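Local coordinates for protein L-asparaginase I (Vibrio cholerae, PDB 2OCD) that probably catalyses the hydrolysis of L-asparagine to L-aspartate and ammonium, as a cytoplasmic homotetramer of the asparaginase 1 family, at residues P111-G116 with E146-F151; N153-G158 with P179-G184; I239-G244 with V269-C274; G277-G282 with V295-D300. One frame throughout, in Å; residues are numbered along the deposited sequence.

In the fold
Contacts 1 and 2 share one mixed sheet in the N-terminal asparaginase range, whereas contacts 3 and 4 both reach a smaller parallel sheet in the C-terminal range, contact 4 by one strand and a loop; the centres of contacts 1 and 3 lie about 27 Å apart. Contacts 1 and 3 are buried parallel strand pairs, each from a beta-alpha-beta unit, and contact 1 comes nearest the predicted catalytic threonines of its own chain. Contact 2 carries the first sheet on with antiparallel pairing toward solvent, where a water-bridged arginine and glutamate on one face join the leucine packing on the other. Contact 4 has a single backbone bond between its segments and leans instead on a selenomethionine and a lysine stem.

Contact 1 of 4, residues P111-G116 with E146-F151; sequences PVIVTG and EVTLFF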
loop_
_atom_site.group_PDB
_atom_site.type_symbol
_atom_site.label_atom_id
_atom_site.label_comp_id
_atom_site.label_asym_id
_atom_site.label_seq_id
_atom_site.Cartn_x
_atom_site.Cartn_y
_atom_site.Cartn_z
ATOM N N PRO B 111 28.328 -13.180 5.342
ATOM C CA PRO B 111 27.109 -12.480 5.784
ATOM C C PRO B 111 27.072 -12.278 7.257
ATOM O O PRO B 111 27.433 -13.197 7.979
ATOM C CB PRO B 111 25.977 -13.437 5.421
ATOM C CG PRO B 111 26.530 -14.309 4.418
ATOM C CD PRO B 111 27.999 -14.478 4.757
ATOM N N VAL B 112 26.677 -11.073 7.683
ATOM C CA VAL B 112 26.367 -10.763 9.076
ATOM C C VAL B 112 24.992 -10.123 9.089
ATOM O O VAL B 112 24.785 -9.071 8.529
ATOM C CB VAL B 112 27.395 -9.828 9.721
ATOM C CG1 VAL B 112 27.197 -9.815 11.210
ATOM C CG2 VAL B 112 28.781 -10.258 9.392
ATOM N N ILE B 113 24.052 -10.840 9.703
ATOM C CA ILE B 113 22.665 -10.490 9.765
ATOM C C ILE B 113 22.290 -10.281 11.222
ATOM O O ILE B 113 22.317 -11.217 12.029
ATOM C CB ILE B 113 21.795 -11.619 9.223
ATOM C CG1 ILE B 113 22.240 -12.070 7.832
ATOM C CG2 ILE B 113 20.375 -11.157 9.109
ATOM C CD1 ILE B 113 21.194 -13.046 7.151
ATOM N N VAL B 114 21.923 -9.054 11.552
ATOM C CA VAL B 114 21.384 -8.695 12.867
ATOM C C VAL B 114 19.854 -8.874 12.848
ATOM O O VAL B 114 19.179 -8.409 11.936
ATOM C CB VAL B 114 21.721 -7.231 13.204
ATOM C CG1 VAL B 114 21.184 -6.830 14.590
ATOM C CG2 VAL B 114 23.230 -7.008 13.055
ATOM N N THR B 115 19.315 -9.579 13.831
ATOM C CA THR B 115 17.873 -9.730 13.918
ATOM C C THR B 115 17.404 -9.869 15.351
ATOM O O THR B 115 18.191 -9.819 16.299
ATOM C CB THR B 115 17.378 -10.894 13.005
ATOM O OG1 THR B 115 15.947 -10.834 12.855
ATOM C CG2 THR B 115 17.751 -12.205 13.522
ATOM N N GLY B 116 16.104 -10.023 15.501
ATOM C CA GLY B 116 15.470 -10.068 16.818
ATOM C C GLY B 116 13.985 -10.289 16.652
ATOM O O GLY B 116 13.508 -10.743 15.592
ATOM N N GLU B 146 27.705 -8.340 3.677
ATOM C CA GLU B 146 27.602 -7.053 4.306
ATOM C C GLU B 146 26.920 -7.268 5.646
ATOM O O GLU B 146 26.413 -8.367 5.951
ATOM C CB GLU B 146 26.734 -6.046 3.535
ATOM C CG GLU B 146 26.585 -6.107 2.016
ATOM C CD GLU B 146 25.775 -4.853 1.464
ATOM O OE1 GLU B 146 25.525 -3.907 2.258
ATOM O OE2 GLU B 146 25.410 -4.798 0.231
ATOM N N VAL B 147 26.918 -6.200 6.442
ATOM C CA VAL B 147 26.111 -6.147 7.661
ATOM C C VAL B 147 24.659 -5.799 7.303
ATOM O O VAL B 147 24.366 -4.717 6.820
ATOM C CB VAL B 147 26.703 -5.187 8.698
ATOM C CG1 VAL B 147 25.870 -5.208 9.943
ATOM C CG2 VAL B 147 28.095 -5.644 9.076
ATOM N N THR B 148 23.758 -6.744 7.514
ATOM C CA THR B 148 22.355 -6.546 7.150
ATOM C C THR B 148 21.434 -6.716 8.364
ATOM O O THR B 148 21.889 -7.109 9.463
ATOM C CB THR B 148 21.957 -7.536 6.021
ATOM O OG1 THR B 148 22.173 -8.890 6.456
ATOM C CG2 THR B 148 22.797 -7.245 4.711
ATOM N N LEU B 149 20.149 -6.402 8.181
ATOM C CA LEU B 149 19.187 -6.333 9.307
ATOM C C LEU B 149 17.903 -6.966 8.844
ATOM O O LEU B 149 17.313 -6.538 7.841
ATOM C CB LEU B 149 18.970 -4.882 9.775
ATOM C CG LEU B 149 18.140 -4.578 11.042
ATOM C CD1 LEU B 149 18.508 -3.237 11.744
ATOM C CD2 LEU B 149 16.659 -4.540 10.799
ATOM N N PHE B 150 17.483 -8.008 9.536
ATOM C CA PHE B 150 16.319 -8.713 9.099
ATOM C C PHE B 150 15.143 -8.475 10.061
ATOM O O PHE B 150 15.267 -8.728 11.281
ATOM C CB PHE B 150 16.666 -10.182 8.936
ATOM C CG PHE B 150 15.578 -10.987 8.335
ATOM C CD1 PHE B 150 15.215 -10.806 7.009
ATOM C CD2 PHE B 150 14.932 -11.932 9.053
ATOM C CE1 PHE B 150 14.181 -11.550 6.430
ATOM C CE2 PHE B 150 13.908 -12.665 8.464
ATOM C CZ PHE B 150 13.539 -12.460 7.171
ATOM N N PHE B 151 14.040 -7.943 9.517
ATOM C CA PHE B 151 12.810 -7.718 10.279
ATOM C C PHE B 151 11.639 -7.492 9.324
ATOM O O PHE B 151 11.851 -7.065 8.171
ATOM C CB PHE B 151 12.965 -6.521 11.221
ATOM C CG PHE B 151 12.412 -6.738 12.625
ATOM C CD1 PHE B 151 13.162 -7.402 13.582
ATOM C CD2 PHE B 151 11.175 -6.213 12.993
ATOM C CE1 PHE B 151 12.675 -7.564 14.888
ATOM C CE2 PHE B 151 10.665 -6.343 14.286
ATOM C CZ PHE B 151 11.412 -7.013 15.243
#
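Thr115 and Phe150 are joined by a side-chain bond at the C-terminal end of two parallel strands: Thr115 OG1 donates to Phe150 O over 2.7 Å. With OG1 anti to the backbone N (chi1 -167°), the hydroxyl is carried across to the neighbouring strand, approaching the carbonyl from a direction tilted out of its plane. Thr115 OG1 also lies at the edge of the Phe150 ring, near its plane.

On this face of the sheet, Ile113 divides its branches between two partners. CG1 meets Thr148 OG1 at 3.5 Å, while CG2 packs on Phe150 CB at 3.8 Å, the isoleucine and phenylalanine side chains running side by side. Thr148 holds OG1 between its own N and carbonyl carbon (chi1 58°), turning the hydroxyl toward Ile113. The other face is purely aliphatic, with Val112 CB 4.3 Å from Val147 CG2. Just past strand 112-115, Gly116 O lies 3.4 Å from CE1 of Phe151, the last residue of the partner strand.

Four backbone bonds bind the strands in register, among them Thr148 N to Val112 O at 2.7 Å and Val114 N to Thr148 O at 2.9 Å.

The pair belongs to a beta-alpha-beta unit whose connecting helix, 127-141, covers Thr115 and Phe150 through Asn131. Helix 94-104 packs on Val114 and Leu149 from the other face, and strand 84-88 continues the sheet beyond Ile113.

Contact 2 of 4, residues N153-G158 with P179-G184; sequences NRLMRG and PLLEAG
The Arg157 guanidinium meets Leu180 obliquely, NH2 lying 4.0 Å from CD2, and the two side chains cross at about a right angle. Leu180 belongs to a classic beta bulge in this antiparallel pair: it and Leu181 both face Leu155. The guanidinium is secured elsewhere, by a salt bridge to Glu146 and a hydrogen bond to Gly333 O, so the leucine meets a group already fixed.

Leu180 also lays CD1 against the backbone of Arg157, 3.6 Å from its N. Leu155 and Leu181 form a hydrogen-bonded pair; Leu155 N donates to Leu181 O over 2.8 Å, and the longer return bond from Leu181 N meets Leu155 O in the carbonyl plane, on a lone pair. Their side chains cross, with Leu155 CB 3.9 Å from Leu181 CG, on the face covered by Val138 of helix 127-141. Ala183 N, in turn, donates to Asn153 O.

Arg154 and Glu182 form the adjoining non-hydrogen-bonded pair, with side chains on the more exposed face. The CD of Arg154 lies 3.9 Å from Pro179 CG, the side chains crossing at a slant. Its charged end does not meet the carboxylate directly. Instead, a water bridges them, donating to Glu182 OE1 at 3.1 Å and accepting a weak bond from Arg154 NE at 3.2 Å.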
loop_
_atom_site.group_PDB
_atom_site.type_symbol
_atom_site.label_atom_id
_atom_site.label_comp_id
_atom_site.label_asym_id
_atom_site.label_seq_id
_atom_site.Cartn_x
_atom_site.Cartn_y
_atom_site.Cartn_z
ATOM N N ASN B 153 9.998 -9.502 7.572
ATOM C CA ASN B 153 10.174 -10.251 6.318
ATOM C C ASN B 153 11.045 -9.605 5.238
ATOM O O ASN B 153 10.987 -9.961 4.052
ATOM C CB ASN B 153 8.824 -10.604 5.703
ATOM C CG ASN B 153 7.959 -11.383 6.636
ATOM O OD1 ASN B 153 8.390 -12.369 7.236
ATOM N ND2 ASN B 153 6.722 -10.944 6.782
ATOM N N ARG B 154 11.888 -8.680 5.635
ATOM C CA ARG B 154 12.771 -8.042 4.660
ATOM C C ARG B 154 14.187 -7.865 5.204
ATOM O O ARG B 154 14.385 -7.717 6.406
ATOM C CB ARG B 154 12.173 -6.741 4.185
ATOM C CG ARG B 154 12.253 -5.583 5.145
ATOM C CD ARG B 154 11.557 -4.311 4.566
ATOM N NE ARG B 154 10.102 -4.394 4.771
ATOM C CZ ARG B 154 9.426 -3.884 5.808
ATOM N NH1 ARG B 154 10.022 -3.182 6.752
ATOM N NH2 ARG B 154 8.132 -4.083 5.886
ATOM N N LEU B 155 15.168 -7.977 4.322
ATOM C CA LEU B 155 16.533 -7.837 4.713
ATOM C C LEU B 155 16.994 -6.507 4.219
ATOM O O LEU B 155 16.981 -6.269 3.016
ATOM C CB LEU B 155 17.374 -8.909 4.042
ATOM C CG LEU B 155 18.845 -8.871 4.456
ATOM C CD1 LEU B 155 18.965 -9.342 5.914
ATOM C CD2 LEU B 155 19.734 -9.701 3.478
HETATM N N MSE B 156 17.451 -5.654 5.125
HETATM C CA MSE B 156 17.890 -4.324 4.732
HETATM C C MSE B 156 19.358 -4.122 4.954
HETATM O O MSE B 156 19.925 -4.740 5.816
HETATM C CB MSE B 156 17.110 -3.268 5.504
HETATM C CG MSE B 156 15.618 -3.322 5.239
HETATM SE SE MSE B 156 14.642 -2.701 6.815
HETATM C CE MSE B 156 14.335 -4.523 7.615
ATOM N N ARG B 157 19.975 -3.227 4.187
ATOM C CA ARG B 157 21.362 -2.837 4.486
ATOM C C ARG B 157 21.416 -2.293 5.909
ATOM O O ARG B 157 20.632 -1.446 6.263
ATOM C CB ARG B 157 21.880 -1.817 3.480
ATOM C CG ARG B 157 23.318 -1.410 3.721
ATOM C CD ARG B 157 23.970 -0.706 2.500
ATOM N NE ARG B 157 24.185 -1.655 1.420
ATOM C CZ ARG B 157 24.163 -1.375 0.127
ATOM N NH1 ARG B 157 23.955 -0.159 -0.299
ATOM N NH2 ARG B 157 24.347 -2.343 -0.746
ATOM N N GLY B 158 22.324 -2.812 6.726
ATOM C CA GLY B 158 22.411 -2.460 8.127
ATOM C C GLY B 158 22.502 -0.990 8.355
ATOM O O GLY B 158 21.716 -0.408 9.110
ATOM N N PRO B 179 14.968 -2.631 0.079
ATOM C CA PRO B 179 15.574 -3.717 0.808
ATOM C C PRO B 179 16.342 -4.594 -0.156
ATOM O O PRO B 179 15.937 -4.735 -1.298
ATOM C CB PRO B 179 14.391 -4.476 1.426
ATOM C CG PRO B 179 13.176 -3.742 1.063
ATOM C CD PRO B 179 13.500 -2.731 0.037
ATOM N N LEU B 180 17.465 -5.131 0.328
ATOM C CA LEU B 180 18.343 -6.013 -0.423
ATOM C C LEU B 180 17.669 -7.290 -0.782
ATOM O O LEU B 180 17.930 -7.840 -1.866
ATOM C CB LEU B 180 19.535 -6.382 0.412
ATOM C CG LEU B 180 20.446 -5.220 0.714
ATOM C CD1 LEU B 180 21.360 -5.620 1.840
ATOM C CD2 LEU B 180 21.192 -4.832 -0.550
ATOM N N LEU B 181 16.838 -7.796 0.129
ATOM C CA LEU B 181 15.999 -8.917 -0.216
ATOM C C LEU B 181 14.701 -8.989 0.566
ATOM O O LEU B 181 14.571 -8.370 1.602
ATOM C CB LEU B 181 16.807 -10.224 -0.216
ATOM C CG LEU B 181 16.857 -11.227 0.895
ATOM C CD1 LEU B 181 15.555 -11.910 1.061
ATOM C CD2 LEU B 181 17.884 -12.232 0.468
ATOM N N GLU B 182 13.732 -9.688 -0.015
ATOM C CA GLU B 182 12.409 -9.927 0.585
ATOM C C GLU B 182 12.090 -11.425 0.837
ATOM O O GLU B 182 12.104 -12.260 -0.085
ATOM C CB GLU B 182 11.331 -9.382 -0.318
ATOM C CG GLU B 182 11.600 -7.989 -0.820
ATOM C CD GLU B 182 10.733 -6.967 -0.154
ATOM O OE1 GLU B 182 10.350 -7.174 1.027
ATOM O OE2 GLU B 182 10.442 -5.948 -0.822
ATOM N N ALA B 183 11.777 -11.711 2.099
ATOM C CA ALA B 183 11.491 -13.045 2.605
ATOM C C ALA B 183 9.989 -13.324 2.694
ATOM O O ALA B 183 9.425 -13.486 3.767
ATOM C CB ALA B 183 12.144 -13.200 3.998
ATOM N N GLY B 184 9.341 -13.402 1.542
ATOM C CA GLY B 184 7.934 -13.758 1.472
ATOM C C GLY B 184 7.771 -15.250 1.354
ATOM O O GLY B 184 8.596 -15.989 1.808
HETATM O O HOH W 1 9.244 -4.299 1.652
#

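Contact 3 of 4, residues I239-G244 with V269-C274; sequences ILLTFG and VNLTQC
Strands 237-242 and 267-272, joined through helix 252-263, form a beta-alpha-beta unit of the C-terminal parallel sheet, and Thr242 and Asn270 tie them together by their side chains. Thr242 OG1 donates to Asn270 OD1 over 2.7 Å, reaching a lone pair in the plane of the amide, and the two side chains cross at about a right angle. Asn270 extends with CG anti to the backbone N (chi1 173°), which brings its amide along the strand to the threonine. Its ND2 goes on to Gly246 O, so both ends of the amide are engaged and its rotation is fixed.

The backbones are linked by Leu240 N to Val269 O (2.8 Å), Leu271 N to Leu240 O, Thr242 N to Leu271 O (2.9 Å) and, where the strands end, Gln273 N to Thr242 O (2.7 Å).

The opposite face is aliphatic. Ile239 lies beside Val269, CG1 to CG1 at 3.5 Å, and sends CG2 across to Leu271 CG at 3.8 Å. Beyond the strands the chain turns: Thr272 OG1 accepts from Cys274 N at 3.3 Å in an ST turn, while Cys274 SG rests 3.9 Å from Gly244 CA.

Helix 303-315 packs over Ile239 and Leu271 through Ala306. Strand 213-217 flanks strand 237-242, and strand 296-297 flanks strand 267-272. At the strand ends the third subunit closes in, its Thr217 on Leu241, its Asp92, a predicted substrate-binding residue, on Phe243 and its Ala166 on Cys274.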
loop_
_atom_site.group_PDB
_atom_site.type_symbol
_atom_site.label_atom_id
_atom_site.label_comp_id
_atom_site.label_asym_id
_atom_site.label_seq_id
_atom_site.Cartn_x
_atom_site.Cartn_y
_atom_site.Cartn_z
ATOM N N ILE B 239 26.264 16.634 14.411
ATOM C CA ILE B 239 25.272 16.356 13.376
ATOM C C ILE B 239 24.154 17.423 13.417
ATOM O O ILE B 239 23.517 17.654 14.420
ATOM C CB ILE B 239 24.672 14.929 13.521
ATOM C CG1 ILE B 239 25.787 13.888 13.454
ATOM C CG2 ILE B 239 23.633 14.636 12.428
ATOM C CD1 ILE B 239 25.285 12.474 13.781
ATOM N N LEU B 240 23.923 18.037 12.270
ATOM C CA LEU B 240 22.966 19.102 12.130
ATOM C C LEU B 240 21.785 18.581 11.369
ATOM O O LEU B 240 21.953 18.282 10.219
ATOM C CB LEU B 240 23.626 20.165 11.322
ATOM C CG LEU B 240 23.431 21.601 11.684
ATOM C CD1 LEU B 240 23.912 21.838 13.120
ATOM C CD2 LEU B 240 24.267 22.334 10.601
ATOM N N LEU B 241 20.618 18.435 12.020
ATOM C CA LEU B 241 19.413 17.940 11.368
ATOM C C LEU B 241 18.665 19.193 10.874
ATOM O O LEU B 241 18.127 19.993 11.661
ATOM C CB LEU B 241 18.569 17.066 12.319
ATOM C CG LEU B 241 19.253 15.957 13.162
ATOM C CD1 LEU B 241 18.473 15.495 14.430
ATOM C CD2 LEU B 241 19.634 14.716 12.318
ATOM N N THR B 242 18.662 19.389 9.563
ATOM C CA THR B 242 18.114 20.608 8.972
ATOM C C THR B 242 16.810 20.301 8.232
ATOM O O THR B 242 16.414 19.125 8.145
ATOM C CB THR B 242 19.118 21.256 8.020
ATOM O OG1 THR B 242 19.385 20.365 6.942
ATOM C CG2 THR B 242 20.460 21.629 8.747
ATOM N N PHE B 243 16.173 21.350 7.690
ATOM C CA PHE B 243 14.908 21.206 6.910
ATOM C C PHE B 243 15.022 20.847 5.433
ATOM O O PHE B 243 15.957 21.221 4.718
ATOM C CB PHE B 243 14.072 22.477 6.957
ATOM C CG PHE B 243 14.094 23.171 8.291
ATOM C CD1 PHE B 243 13.513 22.594 9.392
ATOM C CD2 PHE B 243 14.687 24.402 8.430
ATOM C CE1 PHE B 243 13.523 23.236 10.615
ATOM C CE2 PHE B 243 14.662 25.041 9.639
ATOM C CZ PHE B 243 14.069 24.457 10.727
ATOM N N GLY B 244 13.972 20.183 4.978
ATOM C CA GLY B 244 13.878 19.711 3.604
ATOM C C GLY B 244 15.246 19.279 3.107
ATOM O O GLY B 244 15.867 18.393 3.686
ATOM N N VAL B 269 28.320 17.919 10.148
ATOM C CA VAL B 269 27.717 17.176 9.067
ATOM C C VAL B 269 26.261 17.555 9.044
ATOM O O VAL B 269 25.620 17.680 10.088
ATOM C CB VAL B 269 27.892 15.646 9.263
ATOM C CG1 VAL B 269 27.285 15.189 10.557
ATOM C CG2 VAL B 269 27.323 14.824 8.052
ATOM N N ASN B 270 25.761 17.783 7.841
ATOM C CA ASN B 270 24.421 18.243 7.674
ATOM C C ASN B 270 23.539 17.083 7.181
ATOM O O ASN B 270 23.727 16.655 6.065
ATOM C CB ASN B 270 24.448 19.433 6.690
ATOM C CG ASN B 270 23.048 19.926 6.291
ATOM O OD1 ASN B 270 22.006 19.564 6.929
ATOM N ND2 ASN B 270 23.007 20.739 5.237
ATOM N N LEU B 271 22.623 16.569 8.013
ATOM C CA LEU B 271 21.605 15.605 7.566
ATOM C C LEU B 271 20.223 16.236 7.529
ATOM O O LEU B 271 19.974 17.181 8.235
ATOM C CB LEU B 271 21.465 14.464 8.528
ATOM C CG LEU B 271 22.597 13.534 8.910
ATOM C CD1 LEU B 271 21.943 12.361 9.639
ATOM C CD2 LEU B 271 23.365 13.030 7.702
ATOM N N THR B 272 19.297 15.695 6.754
ATOM C CA THR B 272 17.915 16.201 6.770
ATOM C C THR B 272 17.081 15.655 7.962
ATOM O O THR B 272 17.219 14.504 8.338
ATOM C CB THR B 272 17.209 15.905 5.411
ATOM O OG1 THR B 272 15.970 16.629 5.332
ATOM C CG2 THR B 272 16.985 14.380 5.199
ATOM N N GLN B 273 16.234 16.481 8.574
ATOM C CA GLN B 273 15.264 15.975 9.551
ATOM C C GLN B 273 14.058 15.284 8.859
ATOM O O GLN B 273 13.344 14.543 9.497
ATOM C CB GLN B 273 14.882 17.011 10.634
ATOM C CG GLN B 273 14.091 18.233 10.210
ATOM C CD GLN B 273 14.094 19.408 11.266
ATOM O OE1 GLN B 273 15.153 19.912 11.690
ATOM N NE2 GLN B 273 12.901 19.850 11.643
ATOM N N CYS B 274 13.884 15.436 7.544
ATOM C CA CYS B 274 12.940 14.565 6.774
ATOM C C CYS B 274 13.288 13.073 6.767
ATOM O O CYS B 274 14.459 12.725 6.869
ATOM C CB CYS B 274 12.917 15.004 5.342
ATOM S SG CYS B 274 12.181 16.556 5.239
#

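Contact 4 of 4, residues G277-G282 with V295-D300; sequences GKVNMG and VISGYD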
loop_
_atom_site.group_PDB
_atom_site.type_symbol
_atom_site.label_atom_id
_atom_site.label_comp_id
_atom_site.label_asym_id
_atom_site.label_seq_id
_atom_site.Cartn_x
_atom_site.Cartn_y
_atom_site.Cartn_z
ATOM N N GLY B 277 14.768 11.101 1.926
ATOM C CA GLY B 277 15.261 12.359 1.389
ATOM C C GLY B 277 16.725 12.652 1.645
ATOM O O GLY B 277 17.333 12.103 2.571
ATOM N N LYS B 278 17.259 13.554 0.824
ATOM C CA LYS B 278 18.688 13.688 0.667
ATOM C C LYS B 278 19.142 15.154 0.691
ATOM O O LYS B 278 18.635 15.989 -0.055
ATOM C CB LYS B 278 19.079 13.031 -0.643
ATOM C CG LYS B 278 20.544 12.826 -0.759
ATOM C CD LYS B 278 21.049 12.887 -2.198
ATOM C CE LYS B 278 21.098 11.546 -2.868
ATOM N NZ LYS B 278 22.420 11.384 -3.606
ATOM N N VAL B 279 20.120 15.460 1.538
ATOM C CA VAL B 279 20.714 16.784 1.567
ATOM C C VAL B 279 21.458 17.102 0.231
ATOM O O VAL B 279 22.190 16.275 -0.319
ATOM C CB VAL B 279 21.668 16.964 2.799
ATOM C CG1 VAL B 279 22.612 18.169 2.575
ATOM C CG2 VAL B 279 20.868 17.098 4.122
ATOM N N ASN B 280 21.221 18.312 -0.271
ATOM C CA ASN B 280 21.800 18.858 -1.501
ATOM C C ASN B 280 22.357 20.254 -1.188
ATOM O O ASN B 280 21.696 21.283 -1.364
ATOM C CB ASN B 280 20.715 18.959 -2.566
ATOM C CG ASN B 280 21.257 19.205 -3.983
ATOM O OD1 ASN B 280 22.352 19.745 -4.207
ATOM N ND2 ASN B 280 20.438 18.848 -4.959
HETATM N N MSE B 281 23.586 20.288 -0.709
HETATM C CA MSE B 281 24.296 21.546 -0.534
HETATM C C MSE B 281 25.214 21.868 -1.731
HETATM O O MSE B 281 26.313 22.382 -1.548
HETATM C CB MSE B 281 25.139 21.522 0.734
HETATM C CG MSE B 281 24.406 21.306 2.056
HETATM SE SE MSE B 281 25.808 20.829 3.384
HETATM C CE MSE B 281 27.037 22.362 3.116
ATOM N N GLY B 282 24.753 21.622 -2.946
ATOM C CA GLY B 282 25.569 21.915 -4.154
ATOM C C GLY B 282 25.711 23.396 -4.475
ATOM O O GLY B 282 26.660 23.798 -5.168
ATOM N N VAL B 295 30.549 23.248 6.926
ATOM C CA VAL B 295 29.681 22.110 7.175
ATOM C C VAL B 295 29.746 21.235 5.951
ATOM O O VAL B 295 29.831 21.751 4.857
ATOM C CB VAL B 295 28.225 22.576 7.403
ATOM C CG1 VAL B 295 27.343 21.381 7.798
ATOM C CG2 VAL B 295 28.212 23.693 8.446
ATOM N N ILE B 296 29.734 19.920 6.141
ATOM C CA ILE B 296 29.690 18.950 5.017
ATOM C C ILE B 296 28.324 18.203 4.955
ATOM O O ILE B 296 27.609 18.105 5.969
ATOM C CB ILE B 296 30.866 17.908 5.124
ATOM C CG1 ILE B 296 30.787 17.114 6.411
ATOM C CG2 ILE B 296 32.202 18.595 5.066
ATOM C CD1 ILE B 296 31.572 15.784 6.350
ATOM N N SER B 297 27.988 17.695 3.768
ATOM C CA SER B 297 26.702 17.008 3.509
ATOM C C SER B 297 26.812 15.586 3.938
ATOM O O SER B 297 27.851 15.022 3.795
ATOM C CB SER B 297 26.367 16.987 2.006
ATOM O OG SER B 297 25.030 16.513 1.747
ATOM N N GLY B 298 25.745 15.014 4.452
ATOM C CA GLY B 298 25.640 13.572 4.730
ATOM C C GLY B 298 24.563 13.044 3.787
ATOM O O GLY B 298 23.929 12.026 4.053
ATOM N N TYR B 299 24.320 13.776 2.705
ATOM C CA TYR B 299 23.468 13.297 1.639
ATOM C C TYR B 299 22.213 12.661 2.264
ATOM O O TYR B 299 21.470 13.371 2.972
ATOM C CB TYR B 299 24.293 12.356 0.729
ATOM C CG TYR B 299 25.518 13.054 0.145
ATOM C CD1 TYR B 299 25.449 13.731 -1.101
ATOM C CD2 TYR B 299 26.714 13.104 0.849
ATOM C CE1 TYR B 299 26.547 14.444 -1.608
ATOM C CE2 TYR B 299 27.807 13.773 0.342
ATOM C CZ TYR B 299 27.723 14.445 -0.886
ATOM O OH TYR B 299 28.834 15.100 -1.399
ATOM N N ASP B 300 22.005 11.350 2.055
ATOM C CA ASP B 300 20.789 10.618 2.553
ATOM C C ASP B 300 21.061 9.644 3.695
ATOM O O ASP B 300 20.401 8.604 3.790
ATOM C CB ASP B 300 20.045 9.858 1.418
ATOM C CG ASP B 300 20.906 8.837 0.674
ATOM O OD1 ASP B 300 22.152 8.725 0.864
ATOM O OD2 ASP B 300 20.315 8.136 -0.167
#
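One backbone hydrogen bond, and an oddly directed one, joins these two segments: Val279 N donates to Tyr299 O over 2.9 Å, straight at the hydrogen (163°) but from well above the carbonyl plane, away from either lone pair. Tyr299 itself has a positive phi of 44°.

Around the bond the contacts come from side-chain stems. Lys278, with CG anti to its backbone N (chi1 -167°), lays CG alongside the Tyr299-Asp300 link, 3.5 Å from Asp300 N. Its ammonium goes to Thr336 O, while Asp300 OD1 accepts from Thr336 N, so the C-terminal tail serves both polar ends.

Ser297 OG accepts from Tyr299 N at 3.0 Å, forming an ST turn, and lies over the centre of one face of the Tyr299 ring, 3.8 Å above its plane. The same hydroxyl abuts Val279 CG1. Farther along, the chain of Met281, a selenomethionine in the crystal, sets SE 3.8 Å from Ser297 N, and its bend at chi3 turns CE to 3.3 Å from Val295 O.

Strand 296-297 is the outermost strand, within this chain, of the C-terminal parallel sheet, pairing with strand 267-272, whose Asn270 also touches Val279 and Met281. Helix 289-292 packs on Met281 and Val295, and helix 320-327 on Ile296. At the other end Gly277 pairs in a parallel ladder with a strand of the third subunit, so beta pairing runs on across the interface.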